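Local structure of putative uncharacterized protein (Jonesia denitrificans, 4KTB) at residues L61-E66 with M71-S76; V42-V47 with R91-D96; R167-M172 with L179-L184; G144-Q149 with L155-P160. The protein is probably a hydrolase of the NUDIX superfamily, possibly acting on diadenosine tetraphosphate, although its function has not been established. All blocks are in the same frame, centred on the assembly; numbering follows the deposited sequence.

Contact 1. Residues L61-E66 with M71-S76. With NA (sodium ion), chain E.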
loop_
_atom_site.group_PDB
_atom_site.type_symbol
_atom_site.label_atom_id
_atom_site.label_comp_id
_atom_site.label_asym_id
_atom_site.label_seq_id
_atom_site.Cartn_x
_atom_site.Cartn_y
_atom_site.Cartn_z
ATOM N N LEU A 61 -22.025 -9.448 8.796
ATOM C CA LEU A 61 -23.474 -9.328 8.792
ATOM C C LEU A 61 -24.043 -10.684 8.460
ATOM O O LEU A 61 -23.464 -11.420 7.672
ATOM C CB LEU A 61 -23.899 -8.323 7.728
ATOM C CG LEU A 61 -23.348 -6.915 7.937
ATOM C CD1 LEU A 61 -23.556 -6.065 6.709
ATOM C CD2 LEU A 61 -24.054 -6.297 9.117
ATOM N N LEU A 62 -25.171 -11.032 9.057
ATOM C CA LEU A 62 -25.866 -12.243 8.651
ATOM C C LEU A 62 -27.113 -11.868 7.853
ATOM O O LEU A 62 -27.844 -10.948 8.229
ATOM C CB LEU A 62 -26.269 -13.065 9.872
ATOM C CG LEU A 62 -27.053 -14.345 9.568
ATOM C CD1 LEU A 62 -26.113 -15.531 9.346
ATOM C CD2 LEU A 62 -28.058 -14.636 10.677
ATOM N N ARG A 63 -27.354 -12.565 6.747
ATOM C CA ARG A 63 -28.574 -12.342 5.980
ATOM C C ARG A 63 -28.963 -13.523 5.108
ATOM O O ARG A 63 -28.289 -14.549 5.094
ATOM C CB ARG A 63 -28.501 -11.049 5.147
ATOM C CG ARG A 63 -27.457 -10.984 4.035
ATOM C CD ARG A 63 -27.721 -9.728 3.190
ATOM N NE ARG A 63 -26.574 -9.282 2.401
ATOM C CZ ARG A 63 -26.056 -8.054 2.440
ATOM N NH1 ARG A 63 -26.575 -7.127 3.228
ATOM N NH2 ARG A 63 -25.016 -7.752 1.682
ATOM N N ALA A 64 -30.075 -13.376 4.400
ATOM C CA ALA A 64 -30.527 -14.409 3.489
ATOM C C ALA A 64 -29.867 -14.214 2.132
ATOM O O ALA A 64 -29.564 -13.080 1.714
ATOM C CB ALA A 64 -32.032 -14.371 3.346
ATOM N N THR A 65 -29.629 -15.334 1.458
ATOM C CA THR A 65 -29.328 -15.329 0.040
ATOM C C THR A 65 -30.638 -15.063 -0.700
ATOM O O THR A 65 -31.714 -15.085 -0.094
ATOM C CB THR A 65 -28.787 -16.690 -0.403
ATOM O OG1 THR A 65 -29.762 -17.697 -0.124
ATOM C CG2 THR A 65 -27.514 -17.025 0.338
ATOM N N GLU A 66 -30.559 -14.842 -2.008
ATOM C CA GLU A 66 -31.764 -14.681 -2.814
ATOM C C GLU A 66 -32.609 -15.955 -2.766
ATOM O O GLU A 66 -33.780 -15.943 -3.136
ATOM C CB GLU A 66 -31.394 -14.378 -4.266
ATOM C CG GLU A 66 -30.168 -13.485 -4.427
ATOM C CD GLU A 66 -29.578 -13.539 -5.831
ATOM O OE1 GLU A 66 -29.279 -14.652 -6.319
ATOM O OE2 GLU A 66 -29.407 -12.462 -6.444
HETATM N N MSE A 71 -26.183 -16.518 4.744
HETATM C CA MSE A 71 -24.836 -16.151 4.351
HETATM C C MSE A 71 -24.278 -15.130 5.324
HETATM O O MSE A 71 -24.990 -14.648 6.201
HETATM C CB MSE A 71 -24.837 -15.594 2.929
HETATM C CG MSE A 71 -26.062 -14.758 2.609
HETATM SE SE MSE A 71 -25.988 -13.949 0.839
HETATM C CE MSE A 71 -24.693 -12.544 1.214
ATOM N N ARG A 72 -22.995 -14.825 5.179
ATOM C CA ARG A 72 -22.338 -13.801 5.978
ATOM C C ARG A 72 -21.609 -12.846 5.035
ATOM O O ARG A 72 -20.880 -13.293 4.142
ATOM C CB ARG A 72 -21.363 -14.433 6.976
ATOM C CG ARG A 72 -22.041 -15.168 8.119
ATOM C CD ARG A 72 -21.027 -15.882 8.971
ATOM N NE ARG A 72 -21.596 -16.367 10.224
ATOM C CZ ARG A 72 -22.235 -17.521 10.346
ATOM N NH1 ARG A 72 -22.725 -17.880 11.519
ATOM N NH2 ARG A 72 -22.374 -18.316 9.295
ATOM N N ALA A 73 -21.801 -11.544 5.240
ATOM C CA ALA A 73 -21.370 -10.535 4.270
ATOM C C ALA A 73 -20.538 -9.405 4.855
ATOM O O ALA A 73 -20.791 -8.939 5.964
ATOM C CB ALA A 73 -22.576 -9.948 3.538
ATOM N N LEU A 74 -19.564 -8.955 4.071
ATOM C CA LEU A 74 -18.844 -7.725 4.348
ATOM C C LEU A 74 -19.754 -6.534 4.057
ATOM O O LEU A 74 -20.910 -6.691 3.667
ATOM C CB LEU A 74 -17.603 -7.658 3.465
ATOM C CG LEU A 74 -16.664 -8.847 3.661
ATOM C CD1 LEU A 74 -15.522 -8.827 2.656
ATOM C CD2 LEU A 74 -16.103 -8.803 5.044
ATOM N N VAL A 75 -19.240 -5.331 4.242
ATOM C CA VAL A 75 -20.009 -4.162 3.862
ATOM C C VAL A 75 -19.601 -3.785 2.437
ATOM O O VAL A 75 -18.438 -3.487 2.175
ATOM C CB VAL A 75 -19.798 -3.027 4.863
ATOM C CG1 VAL A 75 -20.305 -1.686 4.307
ATOM C CG2 VAL A 75 -20.475 -3.386 6.193
ATOM N N SER A 76 -20.560 -3.833 1.517
ATOM C CA SER A 76 -20.233 -3.851 0.097
ATOM C C SER A 76 -21.301 -3.194 -0.768
ATOM O O SER A 76 -22.495 -3.363 -0.538
ATOM C CB SER A 76 -20.028 -5.295 -0.360
ATOM O OG SER A 76 -19.857 -5.374 -1.762
HETATM NA NA NA E . -24.574 -3.803 0.287
HETATM O O HOH W 1 -23.405 -5.092 1.890
HETATM O O HOH W 2 -26.354 -4.498 2.403
HETATM O O HOH W 3 -24.408 -1.717 1.272
HETATM O O HOH W 4 -24.462 -5.979 -0.366
HETATM O O HOH W 5 -25.846 -2.947 -1.560
#
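The Arg63 guanidinium lies with one face over Ala73 CB and ends among the waters of a sodium ion. With CG between the backbone N and the carbonyl carbon (chi1 64°) and the chain extended from there to NE, Arg63 brings NH2 to 3.8 Å from Ala73 CB. A water at the guanidinium edge, in its plane, accepts from Arg63 NH2 at 3.1 Å and also from Ser76 N; NH1 donates to a second water. The first water ligates the ion, the second only at a long 2.9 Å from the sodium, so Arg63 acts from the second shell, while Ser76 O binds the sodium directly at 2.3 Å.

Met71, a selenomethionine, bends at chi3 (-75°) so that CE comes 3.9 Å from Arg63 NE, at the guanidinium edge. Its SE packs 3.5 Å from Thr65 CG2; the hydroxyl of Thr65 is occupied by Ser67 OG and His69 O. Leu62, on the other face of the sheet, sets CD1 over a face of the Arg72 guanidinium.

Four backbone hydrogen bonds join the strands between these two layers of side chains. Ala73 N reaches Leu61 O at 2.9 Å, and Met71 N reaches Arg63 O at the same length; Leu61 N and Arg63 N donate back to Ala73 O and Met71 O. This register is that of an antiparallel beta hairpin, here formed by strands 55-64 and 70-73.

Contact 2. Residues V42-V47 with R91-D96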
loop_
_atom_site.group_PDB
_atom_site.type_symbol
_atom_site.label_atom_id
_atom_site.label_comp_id
_atom_site.label_asym_id
_atom_site.label_seq_id
_atom_site.Cartn_x
_atom_site.Cartn_y
_atom_site.Cartn_z
ATOM N N VAL A 42 -17.324 -0.741 -3.677
ATOM C CA VAL A 42 -16.441 -0.770 -2.513
ATOM C C VAL A 42 -16.776 -1.960 -1.623
ATOM O O VAL A 42 -17.924 -2.407 -1.571
ATOM C CB VAL A 42 -16.516 0.527 -1.643
ATOM C CG1 VAL A 42 -15.860 1.723 -2.339
ATOM C CG2 VAL A 42 -17.961 0.834 -1.251
ATOM N N ASP A 43 -15.756 -2.464 -0.939
ATOM C CA ASP A 43 -15.947 -3.394 0.156
ATOM C C ASP A 43 -15.290 -2.784 1.372
ATOM O O ASP A 43 -14.182 -2.237 1.284
ATOM C CB ASP A 43 -15.303 -4.753 -0.138
ATOM C CG ASP A 43 -16.109 -5.593 -1.109
ATOM O OD1 ASP A 43 -17.061 -6.253 -0.668
ATOM O OD2 ASP A 43 -15.780 -5.609 -2.312
ATOM N N ALA A 44 -15.989 -2.849 2.496
ATOM C CA ALA A 44 -15.433 -2.396 3.757
ATOM C C ALA A 44 -15.440 -3.575 4.700
ATOM O O ALA A 44 -16.481 -4.183 4.909
ATOM C CB ALA A 44 -16.259 -1.275 4.320
ATOM N N VAL A 45 -14.280 -3.894 5.264
ATOM C CA VAL A 45 -14.193 -4.900 6.318
ATOM C C VAL A 45 -14.286 -4.185 7.667
ATOM O O VAL A 45 -13.391 -3.417 8.038
ATOM C CB VAL A 45 -12.912 -5.742 6.219
ATOM C CG1 VAL A 45 -12.692 -6.509 7.492
ATOM C CG2 VAL A 45 -13.003 -6.724 5.084
ATOM N N PRO A 46 -15.394 -4.413 8.389
ATOM C CA PRO A 46 -15.630 -3.649 9.619
ATOM C C PRO A 46 -14.949 -4.312 10.803
ATOM O O PRO A 46 -15.175 -5.509 11.052
ATOM C CB PRO A 46 -17.157 -3.714 9.787
ATOM C CG PRO A 46 -17.688 -4.291 8.457
ATOM C CD PRO A 46 -16.588 -5.171 7.982
ATOM N N VAL A 47 -14.126 -3.558 11.529
ATOM C CA VAL A 47 -13.336 -4.162 12.598
ATOM C C VAL A 47 -13.361 -3.398 13.906
ATOM O O VAL A 47 -13.597 -2.189 13.939
ATOM C CB VAL A 47 -11.858 -4.352 12.188
ATOM C CG1 VAL A 47 -11.746 -5.032 10.838
ATOM C CG2 VAL A 47 -11.127 -3.016 12.169
ATOM N N ARG A 91 -21.436 6.061 3.256
ATOM C CA ARG A 91 -22.819 5.720 2.969
ATOM C C ARG A 91 -23.113 4.252 3.223
ATOM O O ARG A 91 -24.168 3.904 3.726
ATOM C CB ARG A 91 -23.138 6.075 1.520
ATOM C CG ARG A 91 -24.554 5.794 1.124
ATOM C CD ARG A 91 -24.877 6.405 -0.228
ATOM N NE ARG A 91 -24.019 5.874 -1.280
ATOM C CZ ARG A 91 -24.263 4.750 -1.937
ATOM N NH1 ARG A 91 -25.340 4.035 -1.640
ATOM N NH2 ARG A 91 -23.428 4.349 -2.885
ATOM N N HIS A 92 -22.176 3.379 2.885
ATOM C CA HIS A 92 -22.452 1.946 2.971
ATOM C C HIS A 92 -22.316 1.469 4.399
ATOM O O HIS A 92 -22.996 0.540 4.822
ATOM C CB HIS A 92 -21.576 1.135 1.995
ATOM C CG HIS A 92 -22.038 1.218 0.573
ATOM N ND1 HIS A 92 -23.193 0.609 0.131
ATOM C CD2 HIS A 92 -21.520 1.863 -0.504
ATOM C CE1 HIS A 92 -23.366 0.869 -1.154
ATOM N NE2 HIS A 92 -22.365 1.628 -1.563
ATOM N N ILE A 93 -21.447 2.132 5.151
ATOM C CA ILE A 93 -21.300 1.822 6.566
ATOM C C ILE A 93 -22.561 2.194 7.347
ATOM O O ILE A 93 -23.062 1.409 8.153
ATOM C CB ILE A 93 -20.073 2.531 7.165
ATOM C CG1 ILE A 93 -18.789 1.965 6.567
ATOM C CG2 ILE A 93 -20.029 2.370 8.674
ATOM C CD1 ILE A 93 -18.363 0.638 7.180
ATOM N N GLU A 94 -23.071 3.396 7.109
ATOM C CA GLU A 94 -24.297 3.838 7.754
ATOM C C GLU A 94 -25.441 2.898 7.384
ATOM O O GLU A 94 -26.199 2.459 8.241
ATOM C CB GLU A 94 -24.612 5.261 7.297
ATOM C CG GLU A 94 -25.497 6.037 8.224
ATOM C CD GLU A 94 -26.957 5.881 7.893
ATOM O OE1 GLU A 94 -27.266 5.456 6.762
ATOM O OE2 GLU A 94 -27.805 6.192 8.760
ATOM N N LYS A 95 -25.531 2.580 6.096
ATOM C CA LYS A 95 -26.586 1.734 5.539
ATOM C C LYS A 95 -26.674 0.338 6.153
ATOM O O LYS A 95 -27.769 -0.187 6.339
ATOM C CB LYS A 95 -26.412 1.622 4.018
ATOM C CG LYS A 95 -27.353 0.653 3.329
ATOM C CD LYS A 95 -27.245 0.789 1.817
ATOM C CE LYS A 95 -27.968 -0.344 1.122
ATOM N NZ LYS A 95 -27.499 -1.646 1.664
ATOM N N ASP A 96 -25.533 -0.268 6.465
ATOM C CA ASP A 96 -25.521 -1.644 6.980
ATOM C C ASP A 96 -25.436 -1.725 8.514
ATOM O O ASP A 96 -25.905 -2.689 9.117
ATOM C CB ASP A 96 -24.363 -2.449 6.344
ATOM C CG ASP A 96 -24.753 -3.131 5.033
ATOM O OD1 ASP A 96 -25.898 -3.609 4.915
ATOM O OD2 ASP A 96 -23.908 -3.200 4.117
#
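Between Val42 and Ala44, which both face the helix and touch His92 and Ile93, Asp43 points the other way, and its OD2 is gripped by two hydroxyls, Ser135 OG and Tyr117 OH. Asp43 thus faces away from helix 85-97, into the side of the sheet covered by helix 176-186.

On the helix side the contact is small and wholly buried. Val42 sends CG2 to within 3.8 Å of His92 CD2, meeting the imidazole obliquely. The far end of the His92 ring is fixed by a hydrogen bond from NE2 to Arg78 O. The same CD2 also lies over one face of the Arg91 guanidinium, 3.9 Å above its plane and displaced toward the rim. Arg91 in turn forms a salt bridge with Glu83. One residue along, Ile93 does not aim its CB at the strand, but its ethyl branch turns inward (chi2 -79°) and brings CD1 to 4.0 Å from Ala44 CB.

Helix 85-97 probably corresponds to the catalytic helix of Nudix enzymes, and Glu83 and Arg91 have the spacing expected of the Nudix box. Where that motif usually carries glutamates, however, this helix has His92 and Lys95, and at the third position the shorter carboxylate Asp96. The His92 side chain stays about 5 Å from the sodium ion at nearest atoms, so the helix does not bind this ion through His92, and whether a catalytic metal would bind as in other Nudix enzymes remains undecided.

Contact 3. Residues R167-M172 with L179-L184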
loop_
_atom_site.group_PDB
_atom_site.type_symbol
_atom_site.label_atom_id
_atom_site.label_comp_id
_atom_site.label_asym_id
_atom_site.label_seq_id
_atom_site.Cartn_x
_atom_site.Cartn_y
_atom_site.Cartn_z
ATOM N N ARG A 167 -16.917 -23.174 8.768
ATOM C CA ARG A 167 -18.346 -22.943 8.640
ATOM C C ARG A 167 -18.638 -21.494 8.328
ATOM O O ARG A 167 -19.534 -21.176 7.537
ATOM C CB ARG A 167 -19.035 -23.317 9.937
ATOM C CG ARG A 167 -18.690 -24.701 10.413
ATOM C CD ARG A 167 -19.148 -25.733 9.411
ATOM N NE ARG A 167 -19.475 -27.003 10.055
ATOM C CZ ARG A 167 -20.713 -27.432 10.277
ATOM N NH1 ARG A 167 -21.749 -26.702 9.889
ATOM N NH2 ARG A 167 -20.919 -28.596 10.875
ATOM N N ILE A 168 -17.873 -20.612 8.958
ATOM C CA ILE A 168 -18.059 -19.191 8.742
ATOM C C ILE A 168 -17.746 -18.831 7.307
ATOM O O ILE A 168 -18.586 -18.286 6.603
ATOM C CB ILE A 168 -17.204 -18.353 9.695
ATOM C CG1 ILE A 168 -17.645 -18.632 11.130
ATOM C CG2 ILE A 168 -17.328 -16.875 9.373
ATOM C CD1 ILE A 168 -17.709 -17.401 11.993
ATOM N N LEU A 169 -16.534 -19.151 6.877
ATOM C CA LEU A 169 -16.103 -18.820 5.533
ATOM C C LEU A 169 -16.969 -19.521 4.505
ATOM O O LEU A 169 -17.187 -18.996 3.414
ATOM C CB LEU A 169 -14.634 -19.185 5.355
ATOM C CG LEU A 169 -13.710 -18.331 6.221
ATOM C CD1 LEU A 169 -12.250 -18.603 5.911
ATOM C CD2 LEU A 169 -14.017 -16.875 6.025
ATOM N N ALA A 170 -17.461 -20.706 4.862
ATOM C CA ALA A 170 -18.387 -21.428 4.010
ATOM C C ALA A 170 -19.587 -20.547 3.713
ATOM O O ALA A 170 -20.086 -20.521 2.594
ATOM C CB ALA A 170 -18.836 -22.716 4.680
ATOM N N HIS A 171 -20.035 -19.811 4.723
ATOM C CA HIS A 171 -21.242 -19.015 4.601
ATOM C C HIS A 171 -21.083 -17.811 3.672
ATOM O O HIS A 171 -22.072 -17.215 3.278
ATOM C CB HIS A 171 -21.711 -18.552 5.985
HETATM N N MSE A 172 -19.848 -17.465 3.307
HETATM C CA MSE A 172 -19.602 -16.275 2.479
HETATM C C MSE A 172 -19.806 -16.550 0.991
HETATM O O MSE A 172 -19.818 -17.693 0.566
HETATM C CB MSE A 172 -18.220 -15.694 2.771
HETATM C CG MSE A 172 -17.915 -15.748 4.249
HETATM SE SE MSE A 172 -16.687 -14.393 4.844
HETATM C CE MSE A 172 -17.555 -12.839 4.035
ATOM N N LEU A 179 -11.532 -12.584 0.275
ATOM C CA LEU A 179 -11.303 -11.156 0.469
ATOM C C LEU A 179 -11.121 -10.874 1.959
ATOM O O LEU A 179 -10.291 -10.047 2.354
ATOM C CB LEU A 179 -12.461 -10.341 -0.103
ATOM C CG LEU A 179 -12.329 -8.824 0.016
ATOM C CD1 LEU A 179 -11.039 -8.351 -0.598
ATOM C CD2 LEU A 179 -13.511 -8.153 -0.663
ATOM N N LEU A 180 -11.872 -11.592 2.786
ATOM C CA LEU A 180 -11.729 -11.460 4.225
ATOM C C LEU A 180 -10.323 -11.887 4.679
ATOM O O LEU A 180 -9.700 -11.233 5.520
ATOM C CB LEU A 180 -12.811 -12.273 4.930
ATOM C CG LEU A 180 -12.610 -12.517 6.419
ATOM C CD1 LEU A 180 -12.574 -11.200 7.180
ATOM C CD2 LEU A 180 -13.712 -13.431 6.935
ATOM N N LYS A 181 -9.821 -12.972 4.101
ATOM C CA LYS A 181 -8.487 -13.459 4.431
ATOM C C LYS A 181 -7.408 -12.499 3.967
ATOM O O LYS A 181 -6.411 -12.280 4.655
ATOM C CB LYS A 181 -8.248 -14.820 3.794
ATOM C CG LYS A 181 -9.080 -15.929 4.380
ATOM C CD LYS A 181 -8.543 -17.257 3.904
ATOM C CE LYS A 181 -9.643 -18.091 3.278
ATOM N NZ LYS A 181 -9.143 -19.384 2.720
ATOM N N GLN A 182 -7.595 -11.950 2.780
ATOM C CA GLN A 182 -6.705 -10.904 2.308
ATOM C C GLN A 182 -6.714 -9.724 3.268
ATOM O O GLN A 182 -5.687 -9.118 3.510
ATOM C CB GLN A 182 -7.118 -10.440 0.909
ATOM C CG GLN A 182 -6.925 -11.478 -0.167
ATOM C CD GLN A 182 -7.485 -11.035 -1.498
ATOM O OE1 GLN A 182 -8.568 -11.463 -1.901
ATOM N NE2 GLN A 182 -6.751 -10.162 -2.189
ATOM N N ALA A 183 -7.880 -9.417 3.833
ATOM C CA ALA A 183 -8.011 -8.267 4.727
ATOM C C ALA A 183 -7.273 -8.529 6.032
ATOM O O ALA A 183 -6.552 -7.663 6.538
ATOM C CB ALA A 183 -9.490 -7.942 4.983
ATOM N N LEU A 184 -7.444 -9.736 6.558
ATOM C CA LEU A 184 -6.736 -10.172 7.751
ATOM C C LEU A 184 -5.242 -10.265 7.506
ATOM O O LEU A 184 -4.442 -9.904 8.369
ATOM C CB LEU A 184 -7.249 -11.542 8.193
ATOM C CG LEU A 184 -8.677 -11.519 8.710
ATOM C CD1 LEU A 184 -9.154 -12.931 8.955
ATOM C CD2 LEU A 184 -8.745 -10.701 9.991
#
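Leu169 leaves its helix with CB directed at the neighbouring helix 176-186, and CG, lying beside the backbone N (chi1 -66°), divides the side chain into two methyls, which do the touching. CD2 meets Leu180 CD2 at 3.6 Å, methyl against methyl, with the two side chains crossing at about a right angle. CD1 turns to the aliphatic part of Lys181, where it finds CE at 3.7 Å.

Leu180 answers with a single branch. Its CG is anti to the backbone N (chi1 166°), and CD2 is the methyl shared by both partners from the opposing segment: besides Leu169 it touches Met172 SE at 3.8 Å. Met172, a selenomethionine, also has its backbone N bonded within its own segment, to Leu169 O at 3.1 Å. Lys181 does not point its CB at Leu169; a bend at chi3 brings its end across, so that CE packs on Leu169 CD1. The contact contains no hydrogen bond between the segments and rests on van der Waals packing alone.

Helices 166-170 and 176-186 both lie against the sheet, Ile168 reaching Leu60 and Leu180 reaching Val58 on strand 55-64, while Leu179 packs on strand 113-118. Beyond Lys181 comes the second subunit, whose Asp192 packs on that lysine and whose Ala185 O receives a weak hydrogen bond from Gln182 NE2.

Contact 4. Residues G144-Q149 with L155-P160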
loop_
_atom_site.group_PDB
_atom_site.type_symbol
_atom_site.label_atom_id
_atom_site.label_comp_id
_atom_site.label_asym_id
_atom_site.label_seq_id
_atom_site.Cartn_x
_atom_site.Cartn_y
_atom_site.Cartn_z
ATOM N N GLY A 144 -17.972 3.381 17.025
ATOM C CA GLY A 144 -19.216 3.485 17.772
ATOM C C GLY A 144 -20.043 2.213 17.770
ATOM O O GLY A 144 -19.595 1.166 17.307
ATOM N N ASP A 145 -21.259 2.299 18.290
ATOM C CA ASP A 145 -22.118 1.132 18.365
ATOM C C ASP A 145 -22.753 0.869 17.002
ATOM O O ASP A 145 -23.055 1.801 16.247
ATOM C CB ASP A 145 -23.184 1.313 19.454
ATOM C CG ASP A 145 -22.587 1.413 20.857
ATOM O OD1 ASP A 145 -22.255 0.361 21.445
ATOM O OD2 ASP A 145 -22.457 2.541 21.383
ATOM N N CYS A 146 -22.920 -0.410 16.682
ATOM C CA CYS A 146 -23.455 -0.823 15.395
ATOM C C CYS A 146 -24.695 -1.670 15.602
ATOM O O CYS A 146 -24.833 -2.347 16.621
ATOM C CB CYS A 146 -22.427 -1.659 14.633
ATOM S SG CYS A 146 -20.879 -0.864 14.242
ATOM N N SER A 147 -25.595 -1.648 14.632
ATOM C CA SER A 147 -26.704 -2.585 14.649
ATOM C C SER A 147 -27.033 -2.934 13.211
ATOM O O SER A 147 -27.099 -2.046 12.360
ATOM C CB SER A 147 -27.920 -2.008 15.372
ATOM O OG SER A 147 -28.397 -0.826 14.762
ATOM N N PRO A 148 -27.229 -4.230 12.931
ATOM C CA PRO A 148 -27.494 -4.677 11.557
ATOM C C PRO A 148 -28.746 -4.011 10.991
ATOM O O PRO A 148 -29.821 -4.092 11.595
ATOM C CB PRO A 148 -27.714 -6.188 11.710
ATOM C CG PRO A 148 -28.121 -6.372 13.146
ATOM C CD PRO A 148 -27.350 -5.322 13.909
ATOM N N GLN A 149 -28.615 -3.358 9.841
ATOM C CA GLN A 149 -29.741 -2.616 9.272
ATOM C C GLN A 149 -30.408 -3.300 8.080
ATOM O O GLN A 149 -29.805 -4.132 7.397
ATOM C CB GLN A 149 -29.298 -1.213 8.838
ATOM C CG GLN A 149 -28.491 -0.436 9.868
ATOM C CD GLN A 149 -29.351 0.167 10.949
ATOM O OE1 GLN A 149 -29.093 -0.023 12.137
ATOM N NE2 GLN A 149 -30.368 0.912 10.547
ATOM N N LEU A 155 -25.509 -8.963 13.205
ATOM C CA LEU A 155 -24.127 -8.545 13.044
ATOM C C LEU A 155 -23.260 -9.382 13.973
ATOM O O LEU A 155 -23.524 -9.459 15.173
ATOM C CB LEU A 155 -23.976 -7.066 13.388
ATOM C CG LEU A 155 -22.534 -6.574 13.462
ATOM C CD1 LEU A 155 -21.896 -6.629 12.095
ATOM C CD2 LEU A 155 -22.505 -5.163 14.010
ATOM N N THR A 156 -22.228 -10.020 13.430
ATOM C CA THR A 156 -21.425 -10.935 14.238
ATOM C C THR A 156 -19.993 -10.435 14.408
ATOM O O THR A 156 -19.288 -10.199 13.427
ATOM C CB THR A 156 -21.387 -12.350 13.640
ATOM O OG1 THR A 156 -22.691 -12.720 13.169
ATOM C CG2 THR A 156 -20.934 -13.340 14.694
ATOM N N TRP A 157 -19.568 -10.262 15.655
ATOM C CA TRP A 157 -18.194 -9.879 15.925
ATOM C C TRP A 157 -17.398 -11.112 16.296
ATOM O O TRP A 157 -17.700 -11.788 17.277
ATOM C CB TRP A 157 -18.140 -8.854 17.044
ATOM C CG TRP A 157 -18.722 -7.539 16.644
ATOM C CD1 TRP A 157 -19.959 -7.055 16.957
ATOM C CD2 TRP A 157 -18.098 -6.542 15.827
ATOM N NE1 TRP A 157 -20.136 -5.809 16.399
ATOM C CE2 TRP A 157 -19.006 -5.476 15.694
ATOM C CE3 TRP A 157 -16.855 -6.446 15.196
ATOM C CZ2 TRP A 157 -18.705 -4.325 14.962
ATOM C CZ3 TRP A 157 -16.564 -5.312 14.467
ATOM C CH2 TRP A 157 -17.479 -4.264 14.359
ATOM N N LEU A 158 -16.378 -11.399 15.501
ATOM C CA LEU A 158 -15.605 -12.618 15.665
ATOM C C LEU A 158 -14.130 -12.284 15.757
ATOM O O LEU A 158 -13.678 -11.336 15.119
ATOM C CB LEU A 158 -15.819 -13.508 14.455
ATOM C CG LEU A 158 -17.265 -13.796 14.102
ATOM C CD1 LEU A 158 -17.372 -13.970 12.606
ATOM C CD2 LEU A 158 -17.710 -15.046 14.826
ATOM N N THR A 159 -13.378 -13.061 16.538
ATOM C CA THR A 159 -11.924 -12.950 16.499
ATOM C C THR A 159 -11.519 -13.517 15.162
ATOM O O THR A 159 -12.305 -14.247 14.554
ATOM C CB THR A 159 -11.214 -13.767 17.601
ATOM O OG1 THR A 159 -11.506 -15.158 17.430
ATOM C CG2 THR A 159 -11.642 -13.319 18.962
ATOM N N PRO A 160 -10.303 -13.175 14.695
ATOM C CA PRO A 160 -9.757 -13.744 13.467
ATOM C C PRO A 160 -9.911 -15.252 13.425
ATOM O O PRO A 160 -10.376 -15.769 12.407
ATOM C CB PRO A 160 -8.285 -13.370 13.559
ATOM C CG PRO A 160 -8.328 -12.006 14.171
ATOM C CD PRO A 160 -9.481 -12.042 15.164
HETATM O O HOH W 6 -22.434 -4.604 17.580
#
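Leu155 packs closely against Cys146 and Pro148, whereas Trp157, two residues further along the strand, is reached more loosely and partly through water. The tight side is built mostly of carbon. In Leu155 the CG atom stands anti to the backbone N (chi1 171°), which carries CD2 over to Cys146 CB, 3.6 Å away. The Pro148 ring lies across the start of the strand, CD at 3.8 Å from Leu155 CB and CG at 3.7 Å from Leu155 N.

In the Nudix-like fold this joins the loop after strand 133-141 to strand 154-158, which pairs with strand 55-64. Leu97 of helix 85-97 packs on both Cys146 and Leu155, and Ser147 and Gln149 bind the end of that helix through their backbones.

The looser side begins at Cys146 SG, which approaches the Trp157 indole at its edge and near its plane, 4.2 Å from CZ2. A water in that plane at the edge accepts from Trp157 NE1 at 2.9 Å and gives only a weak bond to Cys146 O, at 3.4 Å. Arg48 makes a cation-pi contact with the indole, and a 1,2-ethanediol molecule, probably from the crystallisation liquor, sits about 3 Å from the Trp157 side chain at nearest atoms.

Overall arrangement
From the N terminus, strand 39-49 supplies the first half of contact 2, whose partner arrives only with helix 85-97. Within that long loop the chain makes the hairpin of contact 1, wholly enclosed by contact 2, and strand 75-78 then pairs with strand 39-49 through Val75 and Ala44. Contact 4 follows in series, closing a short loop before strand 154-158, and contact 3 comes last, joining the two C-terminal helices; none of the loops cross. Contact 2 ties the helix to one face of the sheet, contact 3 lies at the opposite face, and contact 4 ties the loop that binds the end of helix 85-97 to the strand next to 55-64, where Leu61 meets Leu155.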